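PDB 3IP1: scyllo-inosose 3-dehydrogenase from Thermotoga maritima, which catalyses the NAD(+)-dependent oxidation of scyllo-inosose to 3-dehydro-scyllo-inosose as a zinc-containing dehydrogenase, and thereby probably takes part in myo-inositol degradation. Local coordinates for residues I52-P55 with T56-I59; L131-G134 with H135-P138; G210-P213 with G214-V217; I354-M357 with A358-M361; T370-M373 with E374-P377. All coordinates share one frame; numbering follows the deposited sequence.

In the fold
Interactions 1 and 2 both belong to the GroES-like region and have centres about 19 Å apart. Interaction 2 supplies two of the four cysteines of the structural-type metal site, which holds cadmium here; the side chain of Lys54 in interaction 1 is about 13 Å from that ion. Interaction 5 reaches the same mixed sheet as interaction 1, and its Ile376 side chain is about 10 Å from that of Glu98, a ligand of the other metal. Interaction 4 ends a helix, with the Met357 side chain about 9 Å from that of Glu195, a further ligand. Interaction 3, whose centre is about 19 Å from that of interaction 4, leads into the Rossmann sheet; both touch the fourth subunit.

Interaction 1: I52-P55 with T56-I59; sequences IEKP and TEII
Glu57 OE1 is gripped by two successive backbone amides of the preceding loop. Glu53 N reaches it at 2.8 Å, nearly along the carboxylate C-O axis and with an almost straight N-H...O angle of 167°. Lys54 N approaches the same oxygen at 3.1 Å, but from well above the carboxylate plane. A salt bridge to Lys166 adds a third partner, and Lys166 also pairs with Glu53 OE2, so this one ammonium group lies between two carboxylates and probably offsets the repulsion between them. The Glu57 chain is extended beyond CG (chi2 175°), which carries its carboxylate to the Glu53 and Lys54 amides, and those two bonds restrain its rotation. The Lys54 chain runs aslant to the Glu57 side chain, CD lying 3.8 Å from Glu57 OE2, so the aliphatic part of the lysine does the touching. The backbone closes the loop as well: Glu57 N donates to Lys54 O at 3.2 Å, the bond of a type I turn from Lys54 to Glu57. The Ile52 methyl CD1 lies against Glu57 O at 3.4 Å and against Ile59 CG1 at 3.8 Å. Thr56 turns its hydroxyl to Asp168. The arrangement is a beta turn whose last residue uses its side chain to tie down the incoming loop, and it launches strand 57-66 of the GroES-like domain of zinc-dependent alcohol dehydrogenases.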
loop_
_atom_site.group_PDB
_atom_site.type_symbol
_atom_site.label_atom_id
_atom_site.label_comp_id
_atom_site.label_asym_id
_atom_site.label_seq_id
_atom_site.Cartn_x
_atom_site.Cartn_y
_atom_site.Cartn_z
ATOM N N ILE A 52 18.767 -31.757 -21.818
ATOM C CA ILE A 52 18.050 -31.745 -20.558
ATOM C C ILE A 52 18.957 -32.418 -19.532
ATOM O O ILE A 52 19.258 -33.597 -19.644
ATOM C CB ILE A 52 16.708 -32.515 -20.647
ATOM C CG1 ILE A 52 15.801 -31.957 -21.763
ATOM C CG2 ILE A 52 16.015 -32.556 -19.273
ATOM C CD1 ILE A 52 15.311 -30.524 -21.550
ATOM N N GLU A 53 19.401 -31.654 -18.549
ATOM C CA GLU A 53 20.327 -32.161 -17.550
ATOM C C GLU A 53 19.720 -32.171 -16.162
ATOM O O GLU A 53 20.207 -32.871 -15.275
ATOM C CB GLU A 53 21.589 -31.311 -17.541
ATOM C CG GLU A 53 22.525 -31.660 -18.671
ATOM C CD GLU A 53 23.418 -30.507 -19.048
ATOM O OE1 GLU A 53 24.500 -30.782 -19.609
ATOM O OE2 GLU A 53 23.039 -29.334 -18.786
ATOM N N LYS A 54 18.682 -31.365 -15.986
ATOM C CA LYS A 54 17.899 -31.348 -14.765
ATOM C C LYS A 54 16.461 -31.607 -15.161
ATOM O O LYS A 54 16.050 -31.207 -16.247
ATOM C CB LYS A 54 18.036 -30.001 -14.050
ATOM C CG LYS A 54 19.370 -29.821 -13.349
ATOM C CD LYS A 54 19.844 -28.415 -13.517
ATOM C CE LYS A 54 20.105 -27.765 -12.177
ATOM N NZ LYS A 54 19.652 -26.327 -12.245
ATOM N N PRO A 55 15.696 -32.297 -14.294
ATOM C CA PRO A 55 14.365 -32.726 -14.725
ATOM C C PRO A 55 13.356 -31.572 -14.927
ATOM O O PRO A 55 12.253 -31.810 -15.427
ATOM C CB PRO A 55 13.909 -33.702 -13.618
ATOM C CG PRO A 55 14.901 -33.578 -12.506
ATOM C CD PRO A 55 16.136 -32.936 -13.039
ATOM N N THR A 56 13.753 -30.350 -14.566
ATOM C CA THR A 56 12.892 -29.152 -14.660
ATOM C C THR A 56 13.149 -28.338 -15.933
ATOM O O THR A 56 12.485 -27.338 -16.173
ATOM C CB THR A 56 13.123 -28.212 -13.459
ATOM O OG1 THR A 56 14.531 -27.994 -13.333
ATOM C CG2 THR A 56 12.607 -28.830 -12.158
ATOM N N GLU A 57 14.115 -28.762 -16.741
ATOM C CA GLU A 57 14.498 -28.018 -17.932
ATOM C C GLU A 57 13.644 -28.327 -19.153
ATOM O O GLU A 57 13.050 -29.405 -19.262
ATOM C CB GLU A 57 15.983 -28.240 -18.250
ATOM C CG GLU A 57 16.900 -27.600 -17.202
ATOM C CD GLU A 57 18.387 -27.902 -17.414
ATOM O OE1 GLU A 57 18.719 -28.962 -18.001
ATOM O OE2 GLU A 57 19.223 -27.067 -16.992
ATOM N N ILE A 58 13.587 -27.353 -20.057
ATOM C CA ILE A 58 12.979 -27.504 -21.378
ATOM C C ILE A 58 13.938 -26.962 -22.427
ATOM O O ILE A 58 14.816 -26.152 -22.128
ATOM C CB ILE A 58 11.637 -26.713 -21.523
ATOM C CG1 ILE A 58 11.884 -25.193 -21.347
ATOM C CG2 ILE A 58 10.590 -27.252 -20.528
ATOM C CD1 ILE A 58 10.672 -24.266 -21.598
ATOM N N ILE A 59 13.741 -27.412 -23.656
ATOM C CA ILE A 59 14.468 -26.921 -24.811
ATOM C C ILE A 59 13.412 -26.300 -25.694
ATOM O O ILE A 59 12.360 -26.897 -25.937
ATOM C CB ILE A 59 15.197 -28.083 -25.554
ATOM C CG1 ILE A 59 16.334 -28.638 -24.678
ATOM C CG2 ILE A 59 15.772 -27.623 -26.899
ATOM C CD1 ILE A 59 16.842 -30.021 -25.148
#

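Interaction 2: L131-G134 with H135-P138; sequences LWCG and HCRP. With CD (cadmium ion), chain E.
Cys133 and His135 place SG and CG, respectively, between the backbone N and the carbonyl carbon (chi1 75° for Cys133 and 58° for His135), and these torsions bring the cysteine sulfur over one face of the imidazole. Cys133 SG lies 3.4 Å from the ring centroid, only 3° off the normal, a sulfur-aromatic contact centred on the face; Cys133 CB adds a CH-pi contact from the same residue. The sulfur also accepts from the chain that follows it. His135 N donates to Cys133 SG at 3.3 Å, and Cys136 N donates more weakly to it at 3.2 Å. Such N-H...S bonds would be expected to spread the negative charge of a metal-bound thiolate. Gly134, with positive phi, makes the tight turn that lets both amides face the sulfur. Cys133 SG and Cys136 SG each hold the cadmium ion at 2.5 Å, and Cys139 and Cys147 complete the four-sulfur site. Cys136 is also the N-cap of helix 137-140, its side chain capping a backbone N there. From the second subunit, Arg113 bonds to His135 O. With its CxxC spacing and two N-H...S bonds to the first sulfur, the turn resembles a zinc knuckle, here part of the structural zinc site known from the alcohol dehydrogenase family.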
loop_
_atom_site.group_PDB
_atom_site.type_symbol
_atom_site.label_atom_id
_atom_site.label_comp_id
_atom_site.label_asym_id
_atom_site.label_seq_id
_atom_site.Cartn_x
_atom_site.Cartn_y
_atom_site.Cartn_z
ATOM N N LEU A 131 17.755 -15.057 -14.317
ATOM C CA LEU A 131 17.654 -16.429 -13.860
ATOM C C LEU A 131 17.859 -16.485 -12.337
ATOM O O LEU A 131 18.947 -16.796 -11.847
ATOM C CB LEU A 131 18.600 -17.349 -14.655
ATOM C CG LEU A 131 18.673 -17.056 -16.174
ATOM C CD1 LEU A 131 19.776 -17.860 -16.847
ATOM C CD2 LEU A 131 17.306 -17.225 -16.919
ATOM N N TRP A 132 16.796 -16.128 -11.607
ATOM C CA TRP A 132 16.767 -16.120 -10.134
ATOM C C TRP A 132 16.827 -17.540 -9.550
ATOM O O TRP A 132 16.352 -18.501 -10.166
ATOM C CB TRP A 132 15.510 -15.395 -9.629
ATOM C CG TRP A 132 14.266 -15.712 -10.431
ATOM C CD1 TRP A 132 13.800 -15.025 -11.508
ATOM C CD2 TRP A 132 13.347 -16.799 -10.220
ATOM N NE1 TRP A 132 12.643 -15.611 -11.987
ATOM C CE2 TRP A 132 12.344 -16.698 -11.213
ATOM C CE3 TRP A 132 13.264 -17.838 -9.279
ATOM C CZ2 TRP A 132 11.287 -17.603 -11.308
ATOM C CZ3 TRP A 132 12.188 -18.732 -9.364
ATOM C CH2 TRP A 132 11.224 -18.603 -10.371
ATOM N N CYS A 133 17.438 -17.679 -8.377
ATOM C CA CYS A 133 17.696 -19.014 -7.802
ATOM C C CYS A 133 16.437 -19.609 -7.167
ATOM O O CYS A 133 16.214 -20.810 -7.242
ATOM C CB CYS A 133 18.883 -18.989 -6.817
ATOM S SG CYS A 133 18.596 -18.244 -5.149
ATOM N N GLY A 134 15.598 -18.774 -6.562
ATOM C CA GLY A 134 14.395 -19.269 -5.929
ATOM C C GLY A 134 14.546 -19.557 -4.451
ATOM O O GLY A 134 13.553 -19.783 -3.786
ATOM N N HIS A 135 15.769 -19.517 -3.924
ATOM C CA HIS A 135 16.018 -19.932 -2.532
ATOM C C HIS A 135 16.689 -18.890 -1.619
ATOM O O HIS A 135 16.675 -19.042 -0.377
ATOM C CB HIS A 135 16.791 -21.278 -2.465
ATOM C CG HIS A 135 18.115 -21.276 -3.168
ATOM N ND1 HIS A 135 19.258 -20.728 -2.615
ATOM C CD2 HIS A 135 18.491 -21.799 -4.361
ATOM C CE1 HIS A 135 20.269 -20.878 -3.452
ATOM N NE2 HIS A 135 19.833 -21.532 -4.517
ATOM N N CYS A 136 17.287 -17.850 -2.205
ATOM C CA CYS A 136 17.958 -16.842 -1.378
ATOM C C CYS A 136 16.924 -15.983 -0.633
ATOM O O CYS A 136 15.725 -16.075 -0.899
ATOM C CB CYS A 136 18.917 -15.981 -2.194
ATOM S SG CYS A 136 18.062 -14.804 -3.253
ATOM N N ARG A 137 17.382 -15.167 0.310
ATOM C CA ARG A 137 16.454 -14.326 1.066
ATOM C C ARG A 137 15.588 -13.409 0.180
ATOM O O ARG A 137 14.355 -13.439 0.300
ATOM C CB ARG A 137 17.172 -13.551 2.176
ATOM C CG ARG A 137 16.272 -12.564 2.910
ATOM C CD ARG A 137 16.593 -12.560 4.375
ATOM N NE ARG A 137 15.711 -11.664 5.123
ATOM C CZ ARG A 137 15.885 -11.357 6.403
ATOM N NH1 ARG A 137 16.895 -11.900 7.090
ATOM N NH2 ARG A 137 15.047 -10.524 6.997
ATOM N N PRO A 138 16.212 -12.609 -0.723
ATOM C CA PRO A 138 15.328 -11.824 -1.626
ATOM C C PRO A 138 14.328 -12.659 -2.418
ATOM O O PRO A 138 13.175 -12.248 -2.533
ATOM C CB PRO A 138 16.314 -11.097 -2.548
ATOM C CG PRO A 138 17.501 -10.844 -1.658
ATOM C CD PRO A 138 17.615 -12.155 -0.823
HETATM CD CD CD E . 17.712 -15.908 -5.450
#

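Interaction 3: G210-P213 with G214-V217; sequences GIRP and GDNV
Hydrogen bonds between Arg212 and Asp215 close the turn twice, once through the backbone and once through a side chain. Asp215 N donates to Arg212 O at 3.0 Å, the bond that closes the type II turn from Arg212 to Asp215. In the return direction, Arg212 N donates to Asp215 OD2 at 2.9 Å, meeting the carboxylate from above its plane. The aspartate CG stands anti to its own carbonyl carbon (chi1 -77°), and this lays the carboxylate back over the first residue of the turn. Gly214 occupies the third position with positive phi, where a beta carbon would run into Pro213 O. Pro213, just before it, keeps the phi that a type II turn asks of its second residue.

Van der Waals contacts come next. Ile211 and Asp215 run alongside each other, pointing opposite ways, and Ile211 CB touches the carboxylate oxygen Asp215 OD2 at 3.5 Å. The apolar contact is with Val217: the two side chains are roughly perpendicular, Ile211 CG2 meeting Val217 CG1 at 3.7 Å.

Charge is settled mainly outside the turn. The Arg212 side chain leads away, and its NE stays 6.4 Å from Asp215 OD2. Asp215 OD1 instead forms a salt bridge with Arg352 of the fourth subunit, where Tyr201 also bonds to Pro213 O. The two oxygens of the aspartate therefore do different jobs: OD2 holds the turn that leads from helix 194-207 into strand 216-220 of the Rossmann sheet, while OD1 ties that turn to a neighbouring subunit, and the buried carboxylate probably keeps its negative charge.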
loop_
_atom_site.group_PDB
_atom_site.type_symbol
_atom_site.label_atom_id
_atom_site.label_comp_id
_atom_site.label_asym_id
_atom_site.label_seq_id
_atom_site.Cartn_x
_atom_site.Cartn_y
_atom_site.Cartn_z
ATOM N N GLY A 210 2.229 2.383 -10.135
ATOM C CA GLY A 210 1.130 2.568 -11.068
ATOM C C GLY A 210 0.442 3.919 -10.915
ATOM O O GLY A 210 0.956 4.832 -10.260
ATOM N N ILE A 211 -0.718 4.059 -11.541
ATOM C CA ILE A 211 -1.496 5.295 -11.429
ATOM C C ILE A 211 -2.950 4.945 -11.094
ATOM O O ILE A 211 -3.358 3.778 -11.147
ATOM C CB ILE A 211 -1.433 6.159 -12.739
ATOM C CG1 ILE A 211 -1.880 5.306 -13.932
ATOM C CG2 ILE A 211 -0.015 6.746 -12.932
ATOM C CD1 ILE A 211 -2.126 6.034 -15.201
ATOM N N ARG A 212 -3.721 5.957 -10.726
ATOM C CA ARG A 212 -5.165 5.849 -10.777
ATOM C C ARG A 212 -5.645 6.377 -12.138
ATOM O O ARG A 212 -5.068 7.327 -12.668
ATOM C CB ARG A 212 -5.771 6.653 -9.635
ATOM C CG ARG A 212 -5.397 6.094 -8.285
ATOM C CD ARG A 212 -6.249 6.679 -7.191
ATOM N NE ARG A 212 -5.944 6.057 -5.913
ATOM C CZ ARG A 212 -6.147 6.645 -4.733
ATOM N NH1 ARG A 212 -6.689 7.862 -4.659
ATOM N NH2 ARG A 212 -5.806 6.003 -3.624
ATOM N N PRO A 213 -6.698 5.764 -12.709
ATOM C CA PRO A 213 -7.248 6.254 -13.985
ATOM C C PRO A 213 -7.626 7.727 -13.891
ATOM O O PRO A 213 -8.258 8.131 -12.920
ATOM C CB PRO A 213 -8.504 5.406 -14.175
ATOM C CG PRO A 213 -8.230 4.148 -13.393
ATOM C CD PRO A 213 -7.408 4.569 -12.211
ATOM N N GLY A 214 -7.224 8.505 -14.895
ATOM C CA GLY A 214 -7.340 9.962 -14.885
ATOM C C GLY A 214 -6.019 10.697 -14.629
ATOM O O GLY A 214 -5.915 11.888 -14.903
ATOM N N ASP A 215 -5.018 10.004 -14.086
ATOM C CA ASP A 215 -3.705 10.611 -13.807
ATOM C C ASP A 215 -2.946 10.924 -15.076
ATOM O O ASP A 215 -3.192 10.308 -16.098
ATOM C CB ASP A 215 -2.838 9.678 -12.954
ATOM C CG ASP A 215 -3.247 9.666 -11.480
ATOM O OD1 ASP A 215 -3.981 10.571 -11.019
ATOM O OD2 ASP A 215 -2.824 8.738 -10.770
ATOM N N ASN A 216 -2.028 11.884 -14.997
ATOM C CA ASN A 216 -1.135 12.224 -16.107
ATOM C C ASN A 216 0.215 11.559 -15.886
ATOM O O ASN A 216 0.660 11.401 -14.728
ATOM C CB ASN A 216 -0.910 13.733 -16.202
ATOM C CG ASN A 216 -2.179 14.507 -16.501
ATOM O OD1 ASN A 216 -3.046 14.041 -17.236
ATOM N ND2 ASN A 216 -2.283 15.709 -15.937
ATOM N N VAL A 217 0.859 11.177 -16.983
ATOM C CA VAL A 217 2.190 10.596 -16.896
ATOM C C VAL A 217 3.124 11.259 -17.908
ATOM O O VAL A 217 2.682 11.676 -18.968
ATOM C CB VAL A 217 2.189 9.039 -17.095
ATOM C CG1 VAL A 217 1.264 8.350 -16.062
ATOM C CG2 VAL A 217 1.787 8.674 -18.500
#

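Interaction 4: I354-M357 with A358-M361; sequences ISLM and ASGM
Helix 349-358 ends in two backbone bonds, Met361 N donating to Leu356 O at 3.2 Å and Gly360 N to Met357 O at 3.1 Å. Just before them, Ala358 N still makes a helical bond to Ile354 O at 2.8 Å, whereas the links from Ser359 N to Ser355 O and to Leu356 O are weak. Gly360 takes a positive phi of 130°, a conformation in which a side chain would press on the preceding carbonyl. Leu356 O receives a further bond from Ser359 OG at 2.9 Å. The serine hydroxyl and Met361 N come to this oxygen from opposite faces of the carbonyl plane. A CA-H...O contact from Met357 CA to Met361 O, 3.2 Å long, adds to the closure.

The side chains follow the backbone. Selenomethionine Met361 sets CG anti to its backbone N (chi1 -170°) and bends at its last torsion, which lays SE 3.8 Å from Leu356 CG and swings the methyl CE toward Leu356 CB. Outside, Met361 packs on helix 224-235 and Leu356 on Tyr201, while Gly214 of the fourth subunit touches Leu356. The paired backbone bonds, the glycine with positive phi and the apolar contact between Leu356 and Met361 make this a Schellman motif, closing helix 349-358 on the path from Rossmann strand 337-340 to strand 369-371.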
loop_
_atom_site.group_PDB
_atom_site.type_symbol
_atom_site.label_atom_id
_atom_site.label_comp_id
_atom_site.label_asym_id
_atom_site.label_seq_id
_atom_site.Cartn_x
_atom_site.Cartn_y
_atom_site.Cartn_z
ATOM N N ILE A 354 1.535 -10.472 -21.014
ATOM C CA ILE A 354 0.993 -11.371 -22.039
ATOM C C ILE A 354 -0.529 -11.179 -22.228
ATOM O O ILE A 354 -1.004 -11.049 -23.367
ATOM C CB ILE A 354 1.397 -12.861 -21.763
ATOM C CG1 ILE A 354 2.915 -13.017 -21.941
ATOM C CG2 ILE A 354 0.617 -13.822 -22.673
ATOM C CD1 ILE A 354 3.562 -14.208 -21.159
ATOM N N SER A 355 -1.275 -11.132 -21.116
ATOM C CA SER A 355 -2.737 -10.914 -21.169
ATOM C C SER A 355 -3.067 -9.576 -21.782
ATOM O O SER A 355 -4.016 -9.464 -22.544
ATOM C CB SER A 355 -3.371 -10.993 -19.782
ATOM O OG SER A 355 -3.210 -12.302 -19.279
ATOM N N LEU A 356 -2.271 -8.571 -21.446
ATOM C CA LEU A 356 -2.447 -7.234 -21.988
ATOM C C LEU A 356 -2.289 -7.252 -23.523
ATOM O O LEU A 356 -3.149 -6.758 -24.258
ATOM C CB LEU A 356 -1.429 -6.305 -21.330
ATOM C CG LEU A 356 -1.730 -4.854 -20.989
ATOM C CD1 LEU A 356 -3.189 -4.552 -20.613
ATOM C CD2 LEU A 356 -0.795 -4.440 -19.888
HETATM N N MSE A 357 -1.199 -7.847 -24.002
HETATM C CA MSE A 357 -1.020 -8.022 -25.437
HETATM C C MSE A 357 -2.193 -8.788 -26.045
HETATM O O MSE A 357 -2.695 -8.401 -27.091
HETATM C CB MSE A 357 0.281 -8.758 -25.752
HETATM C CG MSE A 357 1.540 -7.942 -25.472
HETATM SE SE MSE A 357 3.079 -8.998 -25.999
HETATM C CE MSE A 357 4.458 -7.676 -25.522
ATOM N N ALA A 358 -2.628 -9.859 -25.376
ATOM C CA ALA A 358 -3.727 -10.689 -25.886
ATOM C C ALA A 358 -5.027 -9.899 -26.043
ATOM O O ALA A 358 -5.851 -10.193 -26.913
ATOM C CB ALA A 358 -3.942 -11.892 -25.007
ATOM N N SER A 359 -5.194 -8.879 -25.212
ATOM C CA SER A 359 -6.416 -8.102 -25.221
ATOM C C SER A 359 -6.338 -6.852 -26.094
ATOM O O SER A 359 -7.256 -6.043 -26.063
ATOM C CB SER A 359 -6.800 -7.729 -23.796
ATOM O OG SER A 359 -5.893 -6.760 -23.318
ATOM N N GLY A 360 -5.265 -6.683 -26.869
ATOM C CA GLY A 360 -5.181 -5.548 -27.805
ATOM C C GLY A 360 -3.928 -4.667 -27.808
ATOM O O GLY A 360 -3.699 -3.934 -28.772
HETATM N N MSE A 361 -3.114 -4.717 -26.749
HETATM C CA MSE A 361 -1.895 -3.918 -26.701
HETATM C C MSE A 361 -0.797 -4.559 -27.550
HETATM O O MSE A 361 -0.104 -5.492 -27.114
HETATM C CB MSE A 361 -1.415 -3.712 -25.261
HETATM C CG MSE A 361 -0.288 -2.683 -25.110
HETATM SE SE MSE A 361 0.428 -2.668 -23.275
HETATM C CE MSE A 361 1.509 -4.294 -23.375
#

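Interaction 5: T370-M373 with E374-P377; sequences TVSM and EEIP
Ser372 meets Glu375 OE2 through both its backbone N and its hydroxyl. Ser372 N donates at 3.1 Å to Glu375 OE2, along an almost straight path of 172° that comes from above the carboxylate plane. Ser372 OG donates to the same atom, also at 3.1 Å, and Glu375 OE2 receives it with its anti lone pair, the one pointing away from the other oxygen. The serine hydroxyl reaches it because OG sits between the backbone N and the carbonyl carbon (chi1 69°). In return, Glu375 N donates to Ser372 O at 3.0 Å. One residue on, Ile376 N donates to Met373 O at 3.1 Å.

Beside this polar exchange, Val371 CG2 packs on Ile376 CD1 at 3.6 Å, the two side chains lying nearly square to each other. Farther out, selenomethionine Met373 and Ile376 both rest on Met394 of strand 392-395 and on Val6 of strand 3-12, and Glu374 forms a salt bridge with Arg4. The strand end, the connecting residues and helix 376-382 belong to a beta-alpha-beta unit closed by strand 392-395. Two donors on a single oxygen hold the Glu375 carboxylate against the Ser372 amide and hydroxyl and would favour its ionised form, while Val371 and Ile376 join the end of the strand to the first turn of the helix by an apolar contact.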
loop_
_atom_site.group_PDB
_atom_site.type_symbol
_atom_site.label_atom_id
_atom_site.label_comp_id
_atom_site.label_asym_id
_atom_site.label_seq_id
_atom_site.Cartn_x
_atom_site.Cartn_y
_atom_site.Cartn_z
ATOM N N THR A 370 12.920 -7.294 -39.410
ATOM C CA THR A 370 13.263 -8.660 -39.011
ATOM C C THR A 370 14.345 -9.181 -39.941
ATOM O O THR A 370 14.368 -8.843 -41.120
ATOM C CB THR A 370 12.046 -9.605 -38.993
ATOM O OG1 THR A 370 11.402 -9.577 -40.264
ATOM C CG2 THR A 370 11.037 -9.179 -37.946
ATOM N N VAL A 371 15.248 -9.994 -39.402
ATOM C CA VAL A 371 16.433 -10.444 -40.127
ATOM C C VAL A 371 16.708 -11.903 -39.756
ATOM O O VAL A 371 16.147 -12.423 -38.774
ATOM C CB VAL A 371 17.686 -9.557 -39.781
ATOM C CG1 VAL A 371 17.419 -8.076 -40.042
ATOM C CG2 VAL A 371 18.119 -9.750 -38.324
ATOM N N SER A 372 17.569 -12.560 -40.521
ATOM C CA SER A 372 17.901 -13.951 -40.247
ATOM C C SER A 372 19.022 -14.013 -39.205
ATOM O O SER A 372 19.701 -13.015 -38.971
ATOM C CB SER A 372 18.349 -14.660 -41.526
ATOM O OG SER A 372 19.601 -14.140 -41.933
HETATM N N MSE A 373 19.213 -15.184 -38.603
HETATM C CA MSE A 373 20.311 -15.402 -37.653
HETATM C C MSE A 373 21.682 -14.928 -38.186
HETATM O O MSE A 373 22.434 -14.235 -37.476
HETATM C CB MSE A 373 20.378 -16.863 -37.226
HETATM C CG MSE A 373 21.497 -17.125 -36.251
HETATM SE SE MSE A 373 21.505 -18.950 -35.605
HETATM C CE MSE A 373 22.098 -19.835 -37.235
ATOM N N GLU A 374 21.985 -15.284 -39.435
ATOM C CA GLU A 374 23.243 -14.897 -40.082
ATOM C C GLU A 374 23.481 -13.399 -40.108
ATOM O O GLU A 374 24.625 -12.959 -40.024
ATOM C CB GLU A 374 23.317 -15.421 -41.527
ATOM C CG GLU A 374 23.102 -16.926 -41.706
ATOM C CD GLU A 374 24.135 -17.783 -40.979
ATOM O OE1 GLU A 374 25.358 -17.508 -41.120
ATOM O OE2 GLU A 374 23.719 -18.739 -40.270
ATOM N N GLU A 375 22.414 -12.615 -40.233
ATOM C CA GLU A 375 22.550 -11.171 -40.344
ATOM C C GLU A 375 22.722 -10.465 -38.999
ATOM O O GLU A 375 23.004 -9.260 -38.970
ATOM C CB GLU A 375 21.343 -10.595 -41.060
ATOM C CG GLU A 375 21.176 -11.085 -42.489
ATOM C CD GLU A 375 19.875 -10.584 -43.092
ATOM O OE1 GLU A 375 19.822 -9.417 -43.551
ATOM O OE2 GLU A 375 18.895 -11.352 -43.085
ATOM N N ILE A 376 22.543 -11.210 -37.900
ATOM C CA ILE A 376 22.585 -10.639 -36.540
ATOM C C ILE A 376 23.913 -9.958 -36.207
ATOM O O ILE A 376 23.907 -8.814 -35.744
ATOM C CB ILE A 376 22.204 -11.671 -35.429
ATOM C CG1 ILE A 376 20.705 -12.002 -35.469
ATOM C CG2 ILE A 376 22.604 -11.175 -34.033
ATOM C CD1 ILE A 376 19.748 -10.791 -35.317
ATOM N N PRO A 377 25.056 -10.649 -36.421
ATOM C CA PRO A 377 26.298 -9.941 -36.067
ATOM C C PRO A 377 26.417 -8.593 -36.797
ATOM O O PRO A 377 26.802 -7.593 -36.197
ATOM C CB PRO A 377 27.399 -10.929 -36.495
ATOM C CG PRO A 377 26.740 -12.278 -36.379
ATOM C CD PRO A 377 25.313 -12.053 -36.804
#